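Local structure of complement factor H (Mus musculus, 2YBY) at residues Val66-Asp78 / Glu83-Tyr97. The protein probably regulates complement activation in innate immunity, here represented by its sixth and seventh sushi domains. The protein carries 1 engineered substitution. Residues are numbered along the deposited sequence; the frame is centred on the assembly and turned at random.
With EDO (1,2-ethanediol), chain B.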
loop_
_atom_site.group_PDB
_atom_site.type_symbol
_atom_site.label_atom_id
_atom_site.label_comp_id
_atom_site.label_asym_id
_atom_site.label_seq_id
_atom_site.Cartn_x
_atom_site.Cartn_y
_atom_site.Cartn_z
ATOM N N VAL A 66 2.408 -3.329 -0.646
ATOM C CA VAL A 66 2.232 -3.519 0.800
ATOM C C VAL A 66 0.739 -3.647 1.124
ATOM O O VAL A 66 -0.123 -3.337 0.294
ATOM C CB VAL A 66 2.881 -2.357 1.606
ATOM C CG1 VAL A 66 4.391 -2.289 1.366
ATOM C CG2 VAL A 66 2.244 -1.017 1.282
ATOM N N ARG A 67 0.416 -4.104 2.341
ATOM C CA ARG A 67 -0.988 -4.198 2.725
ATOM C C ARG A 67 -1.725 -2.844 2.607
ATOM O O ARG A 67 -1.182 -1.798 2.967
ATOM C CB ARG A 67 -1.139 -4.748 4.162
ATOM C CG ARG A 67 -2.576 -4.941 4.642
ATOM C CD ARG A 67 -3.392 -5.897 3.840
ATOM N NE ARG A 67 -2.957 -7.286 3.966
ATOM C CZ ARG A 67 -3.385 -8.290 3.194
ATOM N NH1 ARG A 67 -4.231 -8.057 2.192
ATOM N NH2 ARG A 67 -2.950 -9.529 3.401
ATOM N N LYS A 68 -2.951 -2.893 2.074
ATOM C CA LYS A 68 -3.847 -1.765 1.940
ATOM C C LYS A 68 -4.951 -1.936 2.977
ATOM O O LYS A 68 -5.515 -3.029 3.113
ATOM C CB LYS A 68 -4.477 -1.762 0.541
ATOM C CG LYS A 68 -5.429 -0.646 0.259
ATOM C CD LYS A 68 -5.971 -0.683 -1.173
ATOM C CE LYS A 68 -7.086 -1.673 -1.320
ATOM N NZ LYS A 68 -7.697 -1.620 -2.675
ATOM N N CYS A 69 -5.236 -0.860 3.727
ATOM C CA CYS A 69 -6.332 -0.826 4.678
ATOM C C CYS A 69 -7.200 0.350 4.314
ATOM O O CYS A 69 -6.723 1.483 4.330
ATOM C CB CYS A 69 -5.831 -0.682 6.106
ATOM S SG CYS A 69 -4.626 -1.917 6.612
ATOM N N VAL A 70 -8.472 0.116 4.088
ATOM C CA VAL A 70 -9.415 1.149 3.696
ATOM C C VAL A 70 -10.155 1.622 4.929
ATOM O O VAL A 70 -10.674 0.797 5.708
ATOM C CB VAL A 70 -10.391 0.626 2.613
ATOM C CG1 VAL A 70 -11.478 1.658 2.306
ATOM C CG2 VAL A 70 -9.619 0.230 1.342
ATOM N N PHE A 71 -10.213 2.948 5.120
ATOM C CA PHE A 71 -10.963 3.537 6.213
ATOM C C PHE A 71 -12.286 4.043 5.659
ATOM O O PHE A 71 -12.273 4.775 4.676
ATOM C CB PHE A 71 -10.212 4.714 6.843
ATOM C CG PHE A 71 -10.992 5.325 7.975
ATOM C CD1 PHE A 71 -11.195 4.623 9.151
ATOM C CD2 PHE A 71 -11.617 6.550 7.828
ATOM C CE1 PHE A 71 -11.939 5.163 10.186
ATOM C CE2 PHE A 71 -12.357 7.103 8.872
ATOM C CZ PHE A 71 -12.501 6.410 10.048
ATOM N N HIS A 72 -13.411 3.668 6.264
ATOM C CA HIS A 72 -14.724 4.165 5.818
ATOM C C HIS A 72 -15.720 4.065 6.953
ATOM O O HIS A 72 -16.055 5.084 7.537
ATOM C CB HIS A 72 -15.223 3.445 4.540
ATOM C CG HIS A 72 -16.401 4.106 3.882
ATOM N ND1 HIS A 72 -16.859 3.690 2.647
ATOM C CD2 HIS A 72 -17.203 5.102 4.322
ATOM C CE1 HIS A 72 -17.885 4.470 2.351
ATOM N NE2 HIS A 72 -18.151 5.313 3.336
ATOM N N TYR A 73 -16.176 2.839 7.299
ATOM C CA TYR A 73 -17.188 2.592 8.316
ATOM C C TYR A 73 -16.582 2.298 9.690
ATOM O O TYR A 73 -15.634 1.503 9.773
ATOM C CB TYR A 73 -18.073 1.405 7.871
ATOM C CG TYR A 73 -18.534 1.515 6.431
ATOM C CD1 TYR A 73 -19.565 2.374 6.073
ATOM C CD2 TYR A 73 -17.921 0.781 5.424
ATOM C CE1 TYR A 73 -19.989 2.484 4.747
ATOM C CE2 TYR A 73 -18.324 0.891 4.099
ATOM C CZ TYR A 73 -19.364 1.738 3.760
ATOM O OH TYR A 73 -19.770 1.853 2.450
ATOM N N VAL A 74 -17.154 2.884 10.751
ATOM C CA VAL A 74 -16.777 2.624 12.126
ATOM C C VAL A 74 -18.071 2.268 12.855
ATOM O O VAL A 74 -19.001 3.069 12.834
ATOM C CB VAL A 74 -16.082 3.810 12.837
ATOM C CG1 VAL A 74 -15.735 3.422 14.286
ATOM C CG2 VAL A 74 -14.815 4.219 12.074
ATOM N N GLU A 75 -18.117 1.101 13.486
ATOM C CA GLU A 75 -19.286 0.689 14.264
ATOM C C GLU A 75 -19.219 1.420 15.599
ATOM O O GLU A 75 -18.200 1.326 16.285
ATOM C CB GLU A 75 -19.323 -0.834 14.486
ATOM C CG GLU A 75 -20.541 -1.299 15.282
ATOM C CD GLU A 75 -20.524 -2.759 15.686
ATOM O OE1 GLU A 75 -20.039 -3.588 14.889
ATOM O OE2 GLU A 75 -20.950 -3.071 16.822
ATOM N N ASN A 76 -20.314 2.118 15.961
ATOM C CA ASN A 76 -20.458 2.917 17.191
ATOM C C ASN A 76 -19.410 4.037 17.190
ATOM O O ASN A 76 -18.848 4.361 18.235
ATOM C CB ASN A 76 -20.361 2.074 18.470
ATOM C CG ASN A 76 -21.570 1.191 18.715
ATOM O OD1 ASN A 76 -22.715 1.618 18.543
ATOM N ND2 ASN A 76 -21.349 -0.038 19.153
ATOM N N GLY A 77 -19.185 4.616 16.017
ATOM C CA GLY A 77 -18.204 5.675 15.838
ATOM C C GLY A 77 -18.485 6.501 14.605
ATOM O O GLY A 77 -19.424 6.240 13.845
ATOM N N ASP A 78 -17.620 7.451 14.359
ATOM C CA ASP A 78 -17.753 8.371 13.250
ATOM C C ASP A 78 -17.208 7.808 11.923
ATOM O O ASP A 78 -15.988 7.667 11.769
ATOM C CB ASP A 78 -17.014 9.666 13.625
ATOM C CG ASP A 78 -17.379 10.878 12.805
ATOM O OD1 ASP A 78 -18.459 10.875 12.198
ATOM O OD2 ASP A 78 -16.591 11.849 12.801
ATOM N N GLU A 83 -14.310 6.234 0.795
ATOM C CA GLU A 83 -13.214 5.339 1.156
ATOM C C GLU A 83 -11.865 6.049 1.126
ATOM O O GLU A 83 -11.490 6.589 0.088
ATOM C CB GLU A 83 -13.154 4.166 0.175
ATOM C CG GLU A 83 -14.327 3.218 0.283
ATOM C CD GLU A 83 -14.264 2.050 -0.680
ATOM O OE1 GLU A 83 -13.180 1.816 -1.263
ATOM O OE2 GLU A 83 -15.309 1.389 -0.876
ATOM N N LYS A 84 -11.132 6.044 2.249
ATOM C CA LYS A 84 -9.802 6.630 2.285
ATOM C C LYS A 84 -8.793 5.486 2.405
ATOM O O LYS A 84 -8.897 4.659 3.319
ATOM C CB LYS A 84 -9.652 7.625 3.435
ATOM C CG LYS A 84 -8.341 8.380 3.340
ATOM C CD LYS A 84 -8.269 9.576 4.278
ATOM C CE LYS A 84 -6.836 10.035 4.509
ATOM N NZ LYS A 84 -6.179 10.522 3.267
ATOM N N VAL A 85 -7.832 5.435 1.485
ATOM C CA VAL A 85 -6.831 4.404 1.486
ATOM C C VAL A 85 -5.699 4.698 2.458
ATOM O O VAL A 85 -5.075 5.770 2.405
ATOM C CB VAL A 85 -6.260 4.168 0.066
ATOM C CG1 VAL A 85 -5.040 3.266 0.103
ATOM C CG2 VAL A 85 -7.333 3.573 -0.847
ATOM N N TYR A 86 -5.371 3.700 3.282
ATOM C CA TYR A 86 -4.174 3.700 4.092
ATOM C C TYR A 86 -3.336 2.512 3.706
ATOM O O TYR A 86 -3.869 1.541 3.151
ATOM C CB TYR A 86 -4.488 3.695 5.578
ATOM C CG TYR A 86 -5.085 5.001 6.019
ATOM C CD1 TYR A 86 -6.439 5.258 5.855
ATOM C CD2 TYR A 86 -4.315 5.953 6.672
ATOM C CE1 TYR A 86 -7.003 6.461 6.274
ATOM C CE2 TYR A 86 -4.866 7.153 7.102
ATOM C CZ TYR A 86 -6.217 7.397 6.920
ATOM O OH TYR A 86 -6.781 8.583 7.362
ATOM N N VAL A 87 -2.030 2.582 3.971
ATOM C CA VAL A 87 -1.093 1.514 3.675
ATOM C C VAL A 87 -0.363 1.090 4.909
ATOM O O VAL A 87 -0.364 1.785 5.927
ATOM C CB VAL A 87 -0.121 1.860 2.522
ATOM C CG1 VAL A 87 -0.879 2.383 1.298
ATOM C CG2 VAL A 87 0.945 2.852 2.976
ATOM N N GLN A 88 0.255 -0.073 4.823
ATOM C CA GLN A 88 0.966 -0.712 5.904
ATOM C C GLN A 88 1.908 0.246 6.638
ATOM O O GLN A 88 2.736 0.928 6.015
ATOM C CB GLN A 88 1.729 -1.903 5.350
ATOM C CG GLN A 88 2.131 -2.909 6.388
ATOM C CD GLN A 88 2.577 -4.202 5.748
ATOM O OE1 GLN A 88 2.259 -4.523 4.580
ATOM N NE2 GLN A 88 3.289 -4.997 6.511
ATOM N N GLY A 89 1.707 0.352 7.944
ATOM C CA GLY A 89 2.516 1.233 8.783
ATOM C C GLY A 89 1.828 2.535 9.160
ATOM O O GLY A 89 2.285 3.212 10.091
ATOM N N GLN A 90 0.756 2.918 8.418
ATOM C CA GLN A 90 0.015 4.144 8.711
ATOM C C GLN A 90 -1.025 3.897 9.804
ATOM O O GLN A 90 -1.454 2.770 10.034
ATOM C CB GLN A 90 -0.676 4.710 7.458
ATOM C CG GLN A 90 0.328 5.171 6.393
ATOM C CD GLN A 90 -0.291 5.634 5.116
ATOM O OE1 GLN A 90 -1.394 5.265 4.760
ATOM N NE2 GLN A 90 0.428 6.435 4.361
ATOM N N SER A 91 -1.364 4.961 10.524
ATOM C CA SER A 91 -2.352 4.910 11.594
ATOM C C SER A 91 -3.214 6.155 11.596
ATOM O O SER A 91 -2.869 7.189 11.003
ATOM C CB SER A 91 -1.696 4.697 12.959
ATOM O OG SER A 91 -0.806 5.736 13.305
ATOM N N LEU A 92 -4.392 6.026 12.197
ATOM C CA LEU A 92 -5.296 7.165 12.374
ATOM C C LEU A 92 -6.050 7.021 13.683
ATOM O O LEU A 92 -6.057 5.942 14.275
ATOM C CB LEU A 92 -6.254 7.415 11.192
ATOM C CG LEU A 92 -7.484 6.532 11.069
ATOM C CD1 LEU A 92 -8.557 7.188 10.204
ATOM C CD2 LEU A 92 -7.126 5.207 10.484
ATOM N N LYS A 93 -6.622 8.107 14.143
ATOM C CA LYS A 93 -7.377 8.103 15.394
ATOM C C LYS A 93 -8.840 8.032 15.024
ATOM O O LYS A 93 -9.335 8.832 14.222
ATOM C CB LYS A 93 -7.114 9.350 16.240
ATOM C CG LYS A 93 -7.645 9.200 17.658
ATOM C CD LYS A 93 -7.399 10.470 18.441
ATOM C CE LYS A 93 -7.968 10.381 19.842
ATOM N NZ LYS A 93 -7.045 9.667 20.794
ATOM N N VAL A 94 -9.533 7.040 15.583
ATOM C CA VAL A 94 -10.950 6.832 15.323
ATOM C C VAL A 94 -11.739 7.522 16.440
ATOM O O VAL A 94 -11.346 7.469 17.599
ATOM C CB VAL A 94 -11.208 5.317 15.281
ATOM C CG1 VAL A 94 -12.677 4.967 15.157
ATOM C CG2 VAL A 94 -10.417 4.686 14.151
ATOM N N GLN A 95 -12.867 8.088 16.077
ATOM C CA GLN A 95 -13.777 8.796 16.956
ATOM C C GLN A 95 -14.895 7.825 17.364
ATOM O O GLN A 95 -15.800 7.593 16.579
ATOM C CB GLN A 95 -14.337 10.033 16.211
ATOM C CG GLN A 95 -15.566 10.703 16.806
ATOM C CD GLN A 95 -15.173 11.584 17.936
ATOM O OE1 GLN A 95 -14.823 12.743 17.730
ATOM N NE2 GLN A 95 -15.191 11.041 19.142
ATOM N N CYS A 96 -14.781 7.234 18.547
ATOM C CA CYS A 96 -15.818 6.352 19.115
ATOM C C CYS A 96 -16.874 7.199 19.838
ATOM O O CYS A 96 -16.588 8.331 20.234
ATOM C CB CYS A 96 -15.206 5.333 20.064
ATOM S SG CYS A 96 -14.102 4.155 19.261
ATOM N N TYR A 97 -18.073 6.625 20.051
ATOM C CA TYR A 97 -19.161 7.317 20.777
ATOM C C TYR A 97 -19.618 6.621 22.048
ATOM O O TYR A 97 -19.436 5.426 22.195
ATOM C CB TYR A 97 -20.397 7.418 19.868
ATOM C CG TYR A 97 -20.226 8.261 18.624
ATOM C CD1 TYR A 97 -19.710 9.551 18.697
ATOM C CD2 TYR A 97 -20.738 7.841 17.405
ATOM C CE1 TYR A 97 -19.617 10.358 17.564
ATOM C CE2 TYR A 97 -20.630 8.624 16.263
ATOM C CZ TYR A 97 -20.062 9.883 16.341
ATOM O OH TYR A 97 -19.946 10.665 15.210
HETATM C C1 EDO B . -13.438 9.163 12.475
HETATM O O1 EDO B . -13.671 7.934 13.179
HETATM C C2 EDO B . -12.217 9.885 13.013
HETATM O O2 EDO B . -11.106 9.532 12.195
HETATM O O HOH W 1 -16.226 1.392 1.861
#
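F71 lays one ring face against the methyl CD1 of L92, a CH-pi contact with the carbon 3.7 Å from the ring centroid and 6° off the normal. With CG anti to the backbone N (chi1 180°), the ring of F71 comes to lie against this methyl; a flat aromatic suits the place, giving L92 a face while CB of F71 rests on CE1 of Y86, 3.7 Å away. Further along, V74 and V94 meet tip to tip through their CG1 methyls at 3.5 Å, short branched side chains that suit so close an approach. The antiparallel strands 66-71 and 84-87 are joined by paired backbone bonds, F71 with K84 and C69 with Y86 each exchanging two. At one end the extended side chain of Q88 brings its OE1 to R67 N, 2.9 Å away and in the carbonyl plane. At the other, D78 N bonds to Q95 O, and side-chain-less G77 lets the backbones close in to 4.1 Å between its CA and that of C96. Within this sushi domain, held by disulfides C69-C111 and C96-C122, M109 of strand 108-112 and W116 of strand 115-117 also pack on F71 and L92, while strand 41-42 of the preceding domain flanks strand 66-71.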